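Local coordinates for X-ray repair cross complementing protein 1 variant (Homo sapiens, PDB 6WH1) that probably acts as a scaffold in DNA single-strand break repair, assembling repair protein complexes, this chain being its C-terminal BRCT domain, at residues E1-F6 with T30-E35; V44-T49 with P72-S77. All blocks are in the same frame, centred on the assembly; numbering follows the deposited sequence.

Contact 1 (E1-F6 with T30-E35); sequences ELPDFF and TAFNGE
Phe5 and Phe32 lie side by side and point the same way, their rings meeting with planes at 35° and centroids 4.5 Å apart. The CZ corner of Phe5 sits over one face of the Phe32 ring, 3.3 Å from Phe32 CG, while Phe32 CB returns a CH-pi contact to the face of Phe5. With CG set between its backbone N and carbonyl carbon (chi1 47°), Phe5 folds its ring back over Phe32. Phe6 completes the aromatic cluster in another manner, receiving the edge of Phe32 against its face in an edge-to-face pair with planes at 76°. Pro3 CG touches the Phe32 ring at 3.6 Å from Phe32 CD1. Cutting Phe32 back to an alanine is likely to leave Phe5 without the ring beneath its CZ and open a gap beside Pro3 and Phe6. The backbones meet where helix 21-31 ends in a Schellman motif with Asn33 as C-prime residue: Phe6 N donates to Phe32 O at 2.9 Å, and Phe32 CA makes a CA-H...O contact of 3.4 Å to Pro3 O. One cross-segment hydrogen bond amid three aromatic rings implies that the N-terminal loop is held on the helix end mainly by apolar contact.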
ATOM      1  N   GLU A   1      -7.266  14.224   3.282  1.00 91.25           N
ATOM      2  CA  GLU A   1      -7.578  14.429   1.872  1.00 90.81           C
ATOM      3  C   GLU A   1      -6.376  14.102   0.977  1.00 86.52           C
ATOM      4  O   GLU A   1      -5.500  14.942   0.764  1.00 88.37           O
ATOM      5  CB  GLU A   1      -8.037  15.868   1.632  1.00 92.63           C
ATOM      6  CG  GLU A   1      -8.444  16.191   0.191  1.00 95.42           C
ATOM      7  CD  GLU A   1      -9.178  15.054  -0.523  1.00 95.23           C
ATOM      8  OE1 GLU A   1     -10.413  15.162  -0.677  1.00100.45           O
ATOM      9  OE2 GLU A   1      -8.531  14.083  -0.976  1.00 89.95           O
ATOM     10  N   LEU A   2      -6.363  12.886   0.422  1.00 76.88           N
ATOM     11  CA  LEU A   2      -5.122  12.389  -0.164  1.00 74.15           C
ATOM     12  C   LEU A   2      -5.071  12.587  -1.675  1.00 70.91           C
ATOM     13  O   LEU A   2      -6.097  12.474  -2.356  1.00 69.97           O
ATOM     14  CB  LEU A   2      -4.948  10.904   0.138  1.00 70.82           C
ATOM     15  CG  LEU A   2      -4.602  10.590   1.588  1.00 71.14           C
ATOM     16  CD1 LEU A   2      -4.505   9.093   1.783  1.00 67.76           C
ATOM     17  CD2 LEU A   2      -3.312  11.285   1.981  1.00 67.05           C
ATOM     18  N   PRO A   3      -3.873  12.854  -2.194  1.00 69.75           N
ATOM     19  CA  PRO A   3      -3.691  12.933  -3.647  1.00 68.24           C
ATOM     20  C   PRO A   3      -3.898  11.587  -4.323  1.00 67.15           C
ATOM     21  O   PRO A   3      -3.824  10.521  -3.707  1.00 64.27           O
ATOM     22  CB  PRO A   3      -2.243  13.412  -3.801  1.00 65.79           C
ATOM     23  CG  PRO A   3      -1.583  13.047  -2.516  1.00 65.98           C
ATOM     24  CD  PRO A   3      -2.637  13.171  -1.461  1.00 68.73           C
ATOM     25  N   ASP A   4      -4.130  11.652  -5.632  1.00 73.81           N
ATOM     26  CA  ASP A   4      -4.667  10.543  -6.411  1.00 78.72           C
ATOM     27  C   ASP A   4      -3.874  10.325  -7.689  1.00 71.91           C
ATOM     28  O   ASP A   4      -4.420   9.902  -8.709  1.00 72.27           O
ATOM     29  CB  ASP A   4      -6.127  10.809  -6.758  1.00 90.61           C
ATOM     30  CG  ASP A   4      -6.342  12.231  -7.247  1.00105.77           C
ATOM     31  OD1 ASP A   4      -5.333  12.956  -7.393  1.00110.07           O
ATOM     32  OD2 ASP A   4      -7.504  12.616  -7.499  1.00113.13           O
ATOM     33  N   PHE A   5      -2.578  10.620  -7.683  1.00 66.41           N
ATOM     34  CA  PHE A   5      -1.856  10.627  -8.950  1.00 65.68           C
ATOM     35  C   PHE A   5      -1.375   9.249  -9.388  1.00 63.39           C
ATOM     36  O   PHE A   5      -0.792   9.141 -10.471  1.00 65.89           O
ATOM     37  CB  PHE A   5      -0.670  11.596  -8.895  1.00 62.91           C
ATOM     38  CG  PHE A   5       0.171  11.464  -7.669  1.00 62.93           C
ATOM     39  CD1 PHE A   5       1.035  10.393  -7.517  1.00 63.27           C
ATOM     40  CD2 PHE A   5       0.112  12.422  -6.676  1.00 65.44           C
ATOM     41  CE1 PHE A   5       1.816  10.277  -6.392  1.00 64.56           C
ATOM     42  CE2 PHE A   5       0.891  12.313  -5.549  1.00 69.00           C
ATOM     43  CZ  PHE A   5       1.746  11.240  -5.407  1.00 66.92           C
ATOM     44  N   PHE A   6      -1.598   8.204  -8.591  1.00 57.65           N
ATOM     45  CA  PHE A   6      -1.374   6.833  -9.031  1.00 59.18           C
ATOM     46  C   PHE A   6      -2.663   6.144  -9.459  1.00 65.67           C
ATOM     47  O   PHE A   6      -2.632   4.956  -9.789  1.00 67.22           O
ATOM     48  CB  PHE A   6      -0.717   6.003  -7.919  1.00 57.22           C
ATOM     49  CG  PHE A   6       0.743   6.294  -7.705  1.00 56.92           C
ATOM     50  CD1 PHE A   6       1.462   7.064  -8.604  1.00 57.85           C
ATOM     51  CD2 PHE A   6       1.396   5.783  -6.593  1.00 54.95           C
ATOM     52  CE1 PHE A   6       2.808   7.327  -8.390  1.00 56.26           C
ATOM     53  CE2 PHE A   6       2.739   6.039  -6.376  1.00 53.98           C
ATOM     54  CZ  PHE A   6       3.447   6.812  -7.274  1.00 53.61           C
ATOM     55  N   THR A  30      -0.574   2.708  -2.155  1.00 50.38           N
ATOM     56  CA  THR A  30      -1.966   2.732  -1.719  1.00 49.40           C
ATOM     57  C   THR A  30      -2.429   4.158  -1.452  1.00 51.69           C
ATOM     58  O   THR A  30      -3.524   4.556  -1.869  1.00 52.64           O
ATOM     59  CB  THR A  30      -2.140   1.880  -0.463  1.00 46.58           C
ATOM     60  OG1 THR A  30      -1.532   0.598  -0.664  1.00 45.20           O
ATOM     61  CG2 THR A  30      -3.619   1.700  -0.144  1.00 48.68           C
ATOM     62  N   ALA A  31      -1.598   4.940  -0.758  1.00 50.59           N
ATOM     63  CA  ALA A  31      -1.964   6.299  -0.379  1.00 53.92           C
ATOM     64  C   ALA A  31      -2.342   7.120  -1.599  1.00 55.78           C
ATOM     65  O   ALA A  31      -3.352   7.835  -1.598  1.00 54.48           O
ATOM     66  CB  ALA A  31      -0.804   6.957   0.368  1.00 52.83           C
ATOM     67  N   PHE A  32      -1.544   7.023  -2.658  1.00 54.99           N
ATOM     68  CA  PHE A  32      -1.795   7.816  -3.849  1.00 53.97           C
ATOM     69  C   PHE A  32      -2.686   7.090  -4.851  1.00 55.69           C
ATOM     70  O   PHE A  32      -2.682   7.430  -6.041  1.00 59.22           O
ATOM     71  CB  PHE A  32      -0.460   8.243  -4.452  1.00 50.49           C
ATOM     72  CG  PHE A  32       0.465   8.862  -3.439  1.00 54.55           C
ATOM     73  CD1 PHE A  32      -0.024   9.764  -2.509  1.00 59.92           C
ATOM     74  CD2 PHE A  32       1.807   8.523  -3.390  1.00 56.56           C
ATOM     75  CE1 PHE A  32       0.809  10.334  -1.563  1.00 65.12           C
ATOM     76  CE2 PHE A  32       2.647   9.095  -2.446  1.00 58.02           C
ATOM     77  CZ  PHE A  32       2.145   9.999  -1.531  1.00 61.68           C
ATOM     78  N   ASN A  33      -3.457   6.105  -4.379  1.00 52.30           N
ATOM     79  CA  ASN A  33      -4.522   5.448  -5.135  1.00 56.16           C
ATOM     80  C   ASN A  33      -3.988   4.532  -6.235  1.00 55.21           C
ATOM     81  O   ASN A  33      -4.671   4.292  -7.233  1.00 55.82           O
ATOM     82  CB  ASN A  33      -5.508   6.465  -5.720  1.00 60.07           C
ATOM     83  CG  ASN A  33      -6.930   5.952  -5.727  1.00 63.24           C
ATOM     84  OD1 ASN A  33      -7.241   4.945  -5.089  1.00 60.03           O
ATOM     85  ND2 ASN A  33      -7.804   6.641  -6.452  1.00 69.16           N
ATOM     86  N   GLY A  34      -2.777   4.005  -6.065  1.00 51.04           N
ATOM     87  CA  GLY A  34      -2.307   2.954  -6.943  1.00 45.34           C
ATOM     88  C   GLY A  34      -2.916   1.613  -6.578  1.00 47.92           C
ATOM     89  O   GLY A  34      -3.282   1.357  -5.433  1.00 50.07           O
ATOM     90  N   GLU A  35      -3.035   0.745  -7.578  1.00 50.04           N
ATOM     91  CA  GLU A  35      -3.596  -0.589  -7.394  1.00 48.99           C
ATOM     92  C   GLU A  35      -2.454  -1.600  -7.413  1.00 50.86           C
ATOM     93  O   GLU A  35      -1.818  -1.802  -8.450  1.00 53.56           O
ATOM     94  CB  GLU A  35      -4.626  -0.896  -8.477  1.00 50.31           C
TER

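Contact 2 (V44-T49 with P72-S77); sequences VQFVIT and PRWIYS
Phe46 and Ile48 project from strand 46-48 toward Trp74 and Ile75 of helix 72-81, joining the central parallel sheet of the BRCT fold to the helix that follows its last strand, 68-70. The short strand and helix segments run at 101° to each other, with their axes 9.5 Å apart at closest approach.

The aromatic part of the contact is the meeting of Phe46 with Trp74. Their side chains cross at about a right angle, but the planes of the phenyl and the six-membered indole ring meet at 48°, with centroids 5.0 Å apart. Indole atoms CZ3 and CH2 reach the phenyl ring: Trp74 CH2 stands over one face of Phe46, displaced toward the rim, and Trp74 CZ3 lies 3.7 Å from Phe46 CD1. In Trp74 the CG lies opposite the backbone nitrogen across the CA-CB bond (chi1 177°), extending the indole from the helix toward the sheet, while its NE1 is hydrogen-bonded to Leu85 O.

The apolar contacts of Ile48 are divided between its two branches. At the end of one, CD1 meets the indole at its edge, 4.1 Å from Trp74 CE3, and touches Ile75 CD1 at 4.2 Å. The other branch, CG2, packs on Pro72, 3.8 Å from its N and CA. Phe11 of the neighbouring strand 10-13 adjoins Phe46, Ile48 and Ile75, extending this buried layer.

No hydrogen bond links the two segments. The carbonyl oxygen of Thr49 accepts a hydrogen bond from Arg71 NH1 and lies 3.3 Å from Pro72 CD.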
ATOM      1  N   VAL A  44      -0.342  -5.533 -15.310  1.00 46.38           N
ATOM      2  CA  VAL A  44       0.593  -4.724 -14.535  1.00 41.69           C
ATOM      3  C   VAL A  44       1.212  -3.667 -15.437  1.00 41.65           C
ATOM      4  O   VAL A  44       1.657  -3.965 -16.551  1.00 43.68           O
ATOM      5  CB  VAL A  44       1.679  -5.610 -13.906  1.00 40.33           C
ATOM      6  CG1 VAL A  44       2.866  -4.758 -13.447  1.00 31.04           C
ATOM      7  CG2 VAL A  44       1.106  -6.423 -12.747  1.00 39.57           C
ATOM      8  N   GLN A  45       1.254  -2.421 -14.958  1.00 46.25           N
ATOM      9  CA  GLN A  45       1.851  -1.336 -15.724  1.00 47.90           C
ATOM     10  C   GLN A  45       3.208  -0.886 -15.200  1.00 45.89           C
ATOM     11  O   GLN A  45       3.977  -0.289 -15.962  1.00 48.04           O
ATOM     12  CB  GLN A  45       0.911  -0.123 -15.763  1.00 47.05           C
ATOM     13  CG  GLN A  45      -0.295  -0.304 -16.665  1.00 49.50           C
ATOM     14  CD  GLN A  45      -1.597  -0.082 -15.932  1.00 57.31           C
ATOM     15  OE1 GLN A  45      -1.642   0.609 -14.914  1.00 57.78           O
ATOM     16  NE2 GLN A  45      -2.671  -0.665 -16.446  1.00 66.95           N
ATOM     17  N   PHE A  46       3.522  -1.154 -13.936  1.00 40.97           N
ATOM     18  CA  PHE A  46       4.795  -0.745 -13.351  1.00 42.89           C
ATOM     19  C   PHE A  46       5.295  -1.847 -12.434  1.00 41.56           C
ATOM     20  O   PHE A  46       4.659  -2.152 -11.420  1.00 44.53           O
ATOM     21  CB  PHE A  46       4.655   0.568 -12.571  1.00 40.42           C
ATOM     22  CG  PHE A  46       4.194   1.721 -13.406  1.00 44.11           C
ATOM     23  CD1 PHE A  46       5.096   2.449 -14.162  1.00 43.51           C
ATOM     24  CD2 PHE A  46       2.855   2.076 -13.439  1.00 48.47           C
ATOM     25  CE1 PHE A  46       4.671   3.511 -14.934  1.00 49.48           C
ATOM     26  CE2 PHE A  46       2.421   3.139 -14.212  1.00 49.03           C
ATOM     27  CZ  PHE A  46       3.330   3.856 -14.962  1.00 51.18           C
ATOM     28  N   VAL A  47       6.424  -2.444 -12.788  1.00 38.07           N
ATOM     29  CA  VAL A  47       7.117  -3.367 -11.901  1.00 38.12           C
ATOM     30  C   VAL A  47       8.126  -2.558 -11.097  1.00 40.95           C
ATOM     31  O   VAL A  47       8.976  -1.867 -11.668  1.00 38.75           O
ATOM     32  CB  VAL A  47       7.802  -4.493 -12.689  1.00 37.03           C
ATOM     33  CG1 VAL A  47       8.708  -5.306 -11.777  1.00 36.55           C
ATOM     34  CG2 VAL A  47       6.764  -5.396 -13.334  1.00 37.77           C
ATOM     35  N   ILE A  48       8.014  -2.619  -9.774  1.00 40.44           N
ATOM     36  CA  ILE A  48       8.952  -1.964  -8.871  1.00 44.30           C
ATOM     37  C   ILE A  48       9.915  -3.018  -8.340  1.00 50.07           C
ATOM     38  O   ILE A  48       9.487  -4.002  -7.725  1.00 52.77           O
ATOM     39  CB  ILE A  48       8.219  -1.257  -7.720  1.00 41.75           C
ATOM     40  CG1 ILE A  48       6.930  -0.593  -8.225  1.00 38.74           C
ATOM     41  CG2 ILE A  48       9.138  -0.250  -7.044  1.00 42.45           C
ATOM     42  CD1 ILE A  48       7.157   0.574  -9.161  1.00 41.81           C
ATOM     43  N   THR A  49      11.213  -2.823  -8.578  1.00 53.03           N
ATOM     44  CA  THR A  49      12.226  -3.774  -8.137  1.00 57.66           C
ATOM     45  C   THR A  49      13.459  -3.048  -7.627  1.00 58.25           C
ATOM     46  O   THR A  49      13.803  -1.958  -8.095  1.00 56.88           O
ATOM     47  CB  THR A  49      12.687  -4.719  -9.254  1.00 59.67           C
ATOM     48  OG1 THR A  49      13.084  -3.953 -10.400  1.00 62.62           O
ATOM     49  CG2 THR A  49      11.589  -5.638  -9.647  1.00 61.50           C
ATOM     50  N   PRO A  72      12.367   1.680  -6.456  1.00 52.71           N
ATOM     51  CA  PRO A  72      11.526   2.220  -5.367  1.00 48.89           C
ATOM     52  C   PRO A  72      11.738   3.703  -5.095  1.00 47.74           C
ATOM     53  O   PRO A  72      10.861   4.350  -4.488  1.00 49.92           O
ATOM     54  CB  PRO A  72      11.934   1.367  -4.157  1.00 49.62           C
ATOM     55  CG  PRO A  72      12.455   0.093  -4.747  1.00 52.71           C
ATOM     56  CD  PRO A  72      13.120   0.483  -6.037  1.00 50.65           C
ATOM     57  N   ARG A  73      12.873   4.268  -5.516  1.00 47.25           N
ATOM     58  CA  ARG A  73      13.090   5.693  -5.299  1.00 57.44           C
ATOM     59  C   ARG A  73      12.086   6.535  -6.073  1.00 54.15           C
ATOM     60  O   ARG A  73      11.789   7.664  -5.667  1.00 59.44           O
ATOM     61  CB  ARG A  73      14.518   6.089  -5.675  1.00 64.90           C
ATOM     62  CG  ARG A  73      14.921   7.434  -5.085  1.00 76.69           C
ATOM     63  CD  ARG A  73      16.231   7.942  -5.648  1.00 90.29           C
ATOM     64  NE  ARG A  73      16.263   9.401  -5.710  1.00 99.11           N
ATOM     65  CZ  ARG A  73      17.084  10.093  -6.493  1.00100.35           C
ATOM     66  NH1 ARG A  73      17.944   9.455  -7.276  1.00 99.17           N
ATOM     67  NH2 ARG A  73      17.047  11.419  -6.493  1.00101.93           N
ATOM     68  N   TRP A  74      11.551   6.012  -7.178  1.00 47.08           N
ATOM     69  CA  TRP A  74      10.470   6.709  -7.867  1.00 47.22           C
ATOM     70  C   TRP A  74       9.297   6.947  -6.930  1.00 49.63           C
ATOM     71  O   TRP A  74       8.796   8.071  -6.815  1.00 50.66           O
ATOM     72  CB  TRP A  74      10.012   5.909  -9.085  1.00 44.56           C
ATOM     73  CG  TRP A  74       8.847   6.525  -9.808  1.00 44.03           C
ATOM     74  CD1 TRP A  74       8.655   7.851 -10.071  1.00 45.45           C
ATOM     75  CD2 TRP A  74       7.711   5.840 -10.359  1.00 45.28           C
ATOM     76  NE1 TRP A  74       7.476   8.035 -10.754  1.00 47.55           N
ATOM     77  CE2 TRP A  74       6.878   6.816 -10.945  1.00 47.78           C
ATOM     78  CE3 TRP A  74       7.321   4.499 -10.418  1.00 44.83           C
ATOM     79  CZ2 TRP A  74       5.677   6.492 -11.580  1.00 48.01           C
ATOM     80  CZ3 TRP A  74       6.126   4.180 -11.049  1.00 44.86           C
ATOM     81  CH2 TRP A  74       5.319   5.174 -11.620  1.00 45.95           C
ATOM     82  N   ILE A  75       8.842   5.890  -6.255  1.00 48.60           N
ATOM     83  CA  ILE A  75       7.734   6.012  -5.314  1.00 47.64           C
ATOM     84  C   ILE A  75       8.101   6.962  -4.181  1.00 54.01           C
ATOM     85  O   ILE A  75       7.305   7.833  -3.792  1.00 57.46           O
ATOM     86  CB  ILE A  75       7.343   4.620  -4.783  1.00 47.06           C
ATOM     87  CG1 ILE A  75       7.210   3.618  -5.935  1.00 44.22           C
ATOM     88  CG2 ILE A  75       6.062   4.693  -3.979  1.00 47.52           C
ATOM     89  CD1 ILE A  75       5.992   3.832  -6.798  1.00 43.03           C
ATOM     90  N   TYR A  76       9.313   6.811  -3.635  1.00 50.87           N
ATOM     91  CA  TYR A  76       9.721   7.662  -2.516  1.00 57.08           C
ATOM     92  C   TYR A  76       9.675   9.136  -2.901  1.00 60.52           C
ATOM     93  O   TYR A  76       9.101   9.962  -2.183  1.00 64.31           O
ATOM     94  CB  TYR A  76      11.122   7.288  -2.037  1.00 64.01           C
ATOM     95  CG  TYR A  76      11.257   5.862  -1.581  1.00 67.71           C
ATOM     96  CD1 TYR A  76      10.227   5.234  -0.893  1.00 68.65           C
ATOM     97  CD2 TYR A  76      12.412   5.140  -1.842  1.00 69.86           C
ATOM     98  CE1 TYR A  76      10.345   3.926  -0.480  1.00 70.54           C
ATOM     99  CE2 TYR A  76      12.540   3.832  -1.433  1.00 72.70           C
ATOM    100  CZ  TYR A  76      11.505   3.231  -0.751  1.00 76.17           C
ATOM    101  OH  TYR A  76      11.625   1.926  -0.342  1.00 83.45           O
ATOM    102  N   SER A  77      10.280   9.487  -4.039  1.00 59.99           N
ATOM    103  CA  SER A  77      10.334  10.887  -4.449  1.00 66.01           C
ATOM    104  C   SER A  77       8.977  11.398  -4.900  1.00 63.05           C
ATOM    105  O   SER A  77       8.693  12.594  -4.759  1.00 62.81           O
ATOM    106  CB  SER A  77      11.369  11.077  -5.558  1.00 69.14           C
ATOM    107  OG  SER A  77      12.529  10.306  -5.319  1.00 70.48           O
TER

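Contact 2 lies near the centre of the chain and is buried, whereas contact 1 is more peripheral, partly buried and in part within reach of a chain of another protein, where Ala31 O accepts a hydrogen bond from a basic side chain. Contact 1 fastens the N-terminal loop to the end of helix 21-31; contact 2 seats helix 72-81 on the sheet. Both are rich in aromatic rings, but the backbone hydrogen bond of contact 1, where a loop lies along a helix end, has no counterpart in contact 2, where side chains bridge a strand and a helix. The two join through Phe6 CZ, 3.9 Å from Ile75 CD1, and Phe11 adjoins side chains of both, making the apolar interior continuous between them.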